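Local coordinates for soluble KIT ligand (Mus musculus, PDB 2O27), which binds and dimerises the receptor tyrosine kinase KIT as a non-covalent homodimer, driving the receptor's autophosphorylation and so cell survival, proliferation and haematopoiesis, at residues S51-T56 with E111-I116; K11-L16 with I116-I121. One frame throughout, in Å; residues are numbered along the deposited sequence.

Contact 1: S51-T56 with E111-I116; sequences SLSLTT and EEFFSI
Phe113 reaches across from helix 110-124 and sets the far end of its ring against Ser53 and Leu54 of helix 43-58. Its CE1 lies 3.6 Å from Ser53 CB, with CZ also near that carbon, and the approach is oblique to the ring. Leu54 meets the ring through CD2, which stands at the ring edge, near the ring plane, 4.0 Å from Phe113 CE2. A looser touch of 4.4 Å joins the same Leu54 CD2 to Phe114 CE2. With CG anti to the backbone N (chi1 176°), the Phe113 ring is carried toward helix 43-58, whose axis lies 12.2 Å away and runs roughly antiparallel at 141°. Phe114 backs it from within the same helix: Phe113 turns its edge to the Phe114 face, CD2 sitting over the ring centre, 3.6 Å above the plane. Ser53 turns its hydroxyl to Thr27 O on strand 26-30, so a polar group buried beside the aromatic ring has its partner there. The strand also packs on the ring through Ile26. Across these two antiparallel helices of the four-helix-bundle cytokine fold the contact is therefore purely van der Waals, resting on Phe113 fitted against Ser53 CB and the Leu54 CD2 methyl, while the serine's polar bond ties helix 43-58 to the neighbouring strand.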
# COMPACT_ATOMS: atom_id res chain seq x y z
N SER A 51 11.25 8.90 -11.70
CA SER A 51 10.96 7.92 -12.74
C SER A 51 11.32 6.52 -12.23
O SER A 51 10.51 5.60 -12.34
CB SER A 51 11.78 8.26 -13.99
OG SER A 51 11.55 7.33 -15.03
N LEU A 52 12.52 6.35 -11.66
CA LEU A 52 12.92 5.06 -11.11
C LEU A 52 11.94 4.62 -10.00
O LEU A 52 11.46 3.50 -10.04
CB LEU A 52 14.34 5.13 -10.52
CG LEU A 52 15.58 5.39 -11.40
CD1 LEU A 52 16.83 5.08 -10.55
CD2 LEU A 52 15.56 4.52 -12.65
N SER A 53 11.65 5.50 -9.03
CA SER A 53 10.72 5.13 -7.95
C SER A 53 9.34 4.74 -8.48
O SER A 53 8.74 3.79 -7.99
CB SER A 53 10.56 6.28 -6.94
OG SER A 53 11.73 6.44 -6.15
N LEU A 54 8.84 5.46 -9.47
CA LEU A 54 7.53 5.14 -10.02
C LEU A 54 7.58 3.76 -10.68
O LEU A 54 6.68 2.96 -10.51
CB LEU A 54 7.07 6.23 -11.00
CG LEU A 54 6.68 7.56 -10.29
CD1 LEU A 54 6.47 8.70 -11.34
CD2 LEU A 54 5.40 7.37 -9.48
N THR A 55 8.65 3.48 -11.41
CA THR A 55 8.80 2.17 -12.04
C THR A 55 8.67 1.07 -10.99
O THR A 55 7.89 0.14 -11.14
CB THR A 55 10.18 2.04 -12.72
OG1 THR A 55 10.18 2.84 -13.91
CG2 THR A 55 10.49 0.59 -13.09
N THR A 56 9.45 1.20 -9.92
CA THR A 56 9.43 0.25 -8.82
C THR A 56 8.04 0.17 -8.18
O THR A 56 7.54 -0.92 -7.90
CB THR A 56 10.50 0.66 -7.76
OG1 THR A 56 11.81 0.37 -8.27
CG2 THR A 56 10.29 -0.07 -6.45
N GLU A 111 2.21 10.44 1.04
CA GLU A 111 1.93 11.87 1.06
C GLU A 111 3.22 12.62 0.80
O GLU A 111 3.26 13.55 0.02
CB GLU A 111 1.37 12.31 2.42
CG GLU A 111 -0.12 12.59 2.43
CD GLU A 111 -0.51 13.86 1.68
OE1 GLU A 111 -1.72 14.06 1.42
OE2 GLU A 111 0.40 14.67 1.37
N GLU A 112 4.28 12.20 1.47
CA GLU A 112 5.57 12.84 1.32
C GLU A 112 6.20 12.62 -0.04
O GLU A 112 6.85 13.51 -0.60
CB GLU A 112 6.53 12.32 2.39
CG GLU A 112 6.16 12.73 3.80
CD GLU A 112 6.98 12.02 4.85
OE1 GLU A 112 6.83 12.38 6.04
OE2 GLU A 112 7.77 11.11 4.51
N PHE A 113 6.03 11.41 -0.56
CA PHE A 113 6.60 11.08 -1.84
C PHE A 113 6.00 11.96 -2.91
O PHE A 113 6.71 12.60 -3.70
CB PHE A 113 6.34 9.63 -2.21
CG PHE A 113 6.83 9.27 -3.56
CD1 PHE A 113 8.18 9.03 -3.78
CD2 PHE A 113 5.96 9.22 -4.64
CE1 PHE A 113 8.66 8.74 -5.04
CE2 PHE A 113 6.43 8.94 -5.90
CZ PHE A 113 7.79 8.70 -6.10
N PHE A 114 4.67 12.00 -2.92
CA PHE A 114 3.95 12.75 -3.92
C PHE A 114 3.98 14.26 -3.72
O PHE A 114 3.57 15.01 -4.60
CB PHE A 114 2.53 12.21 -4.03
CG PHE A 114 2.47 10.87 -4.74
CD1 PHE A 114 2.26 9.70 -4.03
CD2 PHE A 114 2.70 10.79 -6.12
CE1 PHE A 114 2.30 8.45 -4.69
CE2 PHE A 114 2.74 9.55 -6.77
CZ PHE A 114 2.54 8.39 -6.06
N SER A 115 4.49 14.67 -2.56
CA SER A 115 4.68 16.09 -2.25
C SER A 115 5.96 16.49 -2.99
O SER A 115 6.03 17.58 -3.56
CB SER A 115 4.86 16.29 -0.75
OG SER A 115 5.25 17.62 -0.46
N ILE A 116 6.96 15.61 -2.96
CA ILE A 116 8.23 15.82 -3.63
C ILE A 116 7.99 15.85 -5.13
O ILE A 116 8.62 16.61 -5.86
CB ILE A 116 9.23 14.66 -3.37
CG1 ILE A 116 9.44 14.47 -1.87
CG2 ILE A 116 10.53 14.91 -4.09
CD1 ILE A 116 9.68 15.76 -1.11

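Contact 2: K11-L16 with I116-I121; sequences KDITKL and IFNRSI
Ile13, in the first turn of helix 13-18, directs its CD1 methyl at two consecutive residues of helix 110-124, Phe117 and Asn118. The methyl lies 3.6 Å from Phe117 CE2 and almost as near to CD2, oblique to the ring. Asn118 comes from the opposite direction, its amide nitrogen ND2 only 3.3 Å from Ile13 CD1, a close packing contact and not a polar bond. CG1 of Ile13 lies anti to its carbonyl carbon (chi1 -69°) and the chain then runs on extended to CD1 (chi2 176°), which carries the methyl out to both partners. Within helix 110-124, Asn118 ND2 also lies at the edge of the Phe117 ring, in its plane, so the amide and the aromatic ring adjoin each other as well as the isoleucine. Phe117 and Ile13 are buried, whereas Asn118 remains partly exposed at the border of the contact; it is a predicted N-glycosylation site that carries no glycan here. An isoleucine methyl packed against a phenylalanine ring, with an asparagine at the border, thus joins the first and last helices of the chain within the four-helix-bundle cytokine fold.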
# COMPACT_ATOMS: atom_id res chain seq x y z
N LYS A 11 -4.27 12.97 -13.28
CA LYS A 11 -5.08 11.78 -12.99
C LYS A 11 -5.30 11.60 -11.49
O LYS A 11 -5.52 10.49 -11.00
CB LYS A 11 -4.46 10.52 -13.58
CG LYS A 11 -4.98 10.18 -14.97
CD LYS A 11 -5.08 8.68 -15.17
CE LYS A 11 -6.08 8.07 -14.20
NZ LYS A 11 -6.15 6.59 -14.31
N ASP A 12 -5.23 12.71 -10.76
CA ASP A 12 -5.44 12.77 -9.32
C ASP A 12 -4.59 11.93 -8.38
O ASP A 12 -4.85 10.75 -8.12
CB ASP A 12 -6.92 12.58 -9.01
CG ASP A 12 -7.73 13.83 -9.26
OD1 ASP A 12 -7.32 14.90 -8.75
OD2 ASP A 12 -8.75 13.76 -9.97
N ILE A 13 -3.58 12.61 -7.89
CA ILE A 13 -2.65 12.10 -6.93
C ILE A 13 -3.34 11.95 -5.56
O ILE A 13 -3.00 11.09 -4.77
CB ILE A 13 -1.45 13.08 -6.87
CG1 ILE A 13 -0.68 12.97 -8.19
CG2 ILE A 13 -0.57 12.82 -5.66
CD1 ILE A 13 0.47 13.94 -8.33
N THR A 14 -4.34 12.80 -5.31
CA THR A 14 -5.08 12.80 -4.06
C THR A 14 -5.79 11.48 -3.83
O THR A 14 -5.72 10.91 -2.74
CB THR A 14 -6.12 13.97 -4.03
OG1 THR A 14 -5.42 15.22 -4.07
CG2 THR A 14 -6.95 13.94 -2.74
N LYS A 15 -6.46 10.99 -4.87
CA LYS A 15 -7.16 9.72 -4.79
C LYS A 15 -6.13 8.60 -4.56
O LYS A 15 -6.36 7.69 -3.77
CB LYS A 15 -7.95 9.49 -6.08
CG LYS A 15 -9.09 8.46 -5.98
CD LYS A 15 -8.66 7.06 -6.40
CE LYS A 15 -9.79 6.03 -6.28
NZ LYS A 15 -10.99 6.36 -7.10
N LEU A 16 -4.99 8.70 -5.24
CA LEU A 16 -3.92 7.72 -5.13
C LEU A 16 -3.42 7.66 -3.70
O LEU A 16 -3.34 6.59 -3.10
CB LEU A 16 -2.75 8.09 -6.05
CG LEU A 16 -1.89 7.02 -6.71
CD1 LEU A 16 -0.44 7.41 -6.58
CD2 LEU A 16 -2.13 5.66 -6.11
N ILE A 116 6.96 15.61 -2.96
CA ILE A 116 8.23 15.82 -3.63
C ILE A 116 7.99 15.85 -5.13
O ILE A 116 8.62 16.61 -5.86
CB ILE A 116 9.23 14.66 -3.37
CG1 ILE A 116 9.44 14.47 -1.87
CG2 ILE A 116 10.53 14.91 -4.09
CD1 ILE A 116 9.68 15.76 -1.11
N PHE A 117 7.07 14.99 -5.57
CA PHE A 117 6.70 14.86 -6.97
C PHE A 117 6.04 16.15 -7.45
O PHE A 117 6.41 16.71 -8.48
CB PHE A 117 5.75 13.66 -7.13
CG PHE A 117 5.15 13.52 -8.50
CD1 PHE A 117 5.68 12.62 -9.42
CD2 PHE A 117 4.09 14.32 -8.88
CE1 PHE A 117 5.14 12.53 -10.69
CE2 PHE A 117 3.55 14.23 -10.16
CZ PHE A 117 4.08 13.33 -11.07
N ASN A 118 5.05 16.62 -6.69
CA ASN A 118 4.35 17.86 -7.03
C ASN A 118 5.29 19.04 -7.04
O ASN A 118 5.19 19.91 -7.91
CB ASN A 118 3.22 18.13 -6.04
CG ASN A 118 1.98 17.36 -6.39
OD1 ASN A 118 1.07 17.24 -5.57
ND2 ASN A 118 1.92 16.86 -7.61
N ARG A 119 6.20 19.08 -6.08
CA ARG A 119 7.16 20.17 -6.04
C ARG A 119 8.14 20.11 -7.21
O ARG A 119 8.55 21.14 -7.70
CB ARG A 119 7.89 20.19 -4.69
CG ARG A 119 6.99 20.71 -3.56
CD ARG A 119 7.67 20.76 -2.19
NE ARG A 119 7.60 19.50 -1.46
CZ ARG A 119 7.75 19.39 -0.14
NH1 ARG A 119 7.98 20.47 0.60
NH2 ARG A 119 7.68 18.20 0.45
N SER A 120 8.49 18.90 -7.67
CA SER A 120 9.40 18.78 -8.81
C SER A 120 8.67 19.25 -10.06
O SER A 120 9.21 19.98 -10.89
CB SER A 120 9.85 17.33 -9.02
OG SER A 120 10.79 16.93 -8.03
N ILE A 121 7.43 18.82 -10.19
CA ILE A 121 6.61 19.21 -11.32
C ILE A 121 6.49 20.72 -11.39
O ILE A 121 6.65 21.31 -12.46
CB ILE A 121 5.22 18.60 -11.21
CG1 ILE A 121 5.32 17.08 -11.32
CG2 ILE A 121 4.29 19.20 -12.26
CD1 ILE A 121 5.96 16.59 -12.62

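Both contacts draw on helix 110-124, and their centres lie about 9 Å apart. Contact 1 is nested within the loop that contact 2 closes along the chain. Between them the packing is continuous: Phe114 lies against both Ile13 and Leu16, with CB 3.6 Å from Ile13 CG2 and CZ 3.2 Å from Leu16 CD1, and Leu54 CD1 is 4.1 Å from Phe117 CE1. Helix 110-124 thus joins helix 43-58 to helix 13-18 in one apolar core, contact 1 being nearer the centre of the chain. The second subunit approaches segment 11-16 at Lys15, outside the contact itself, which packs on Leu68 of that subunit and makes a weak hydrogen bond from NZ to its Glu66 O.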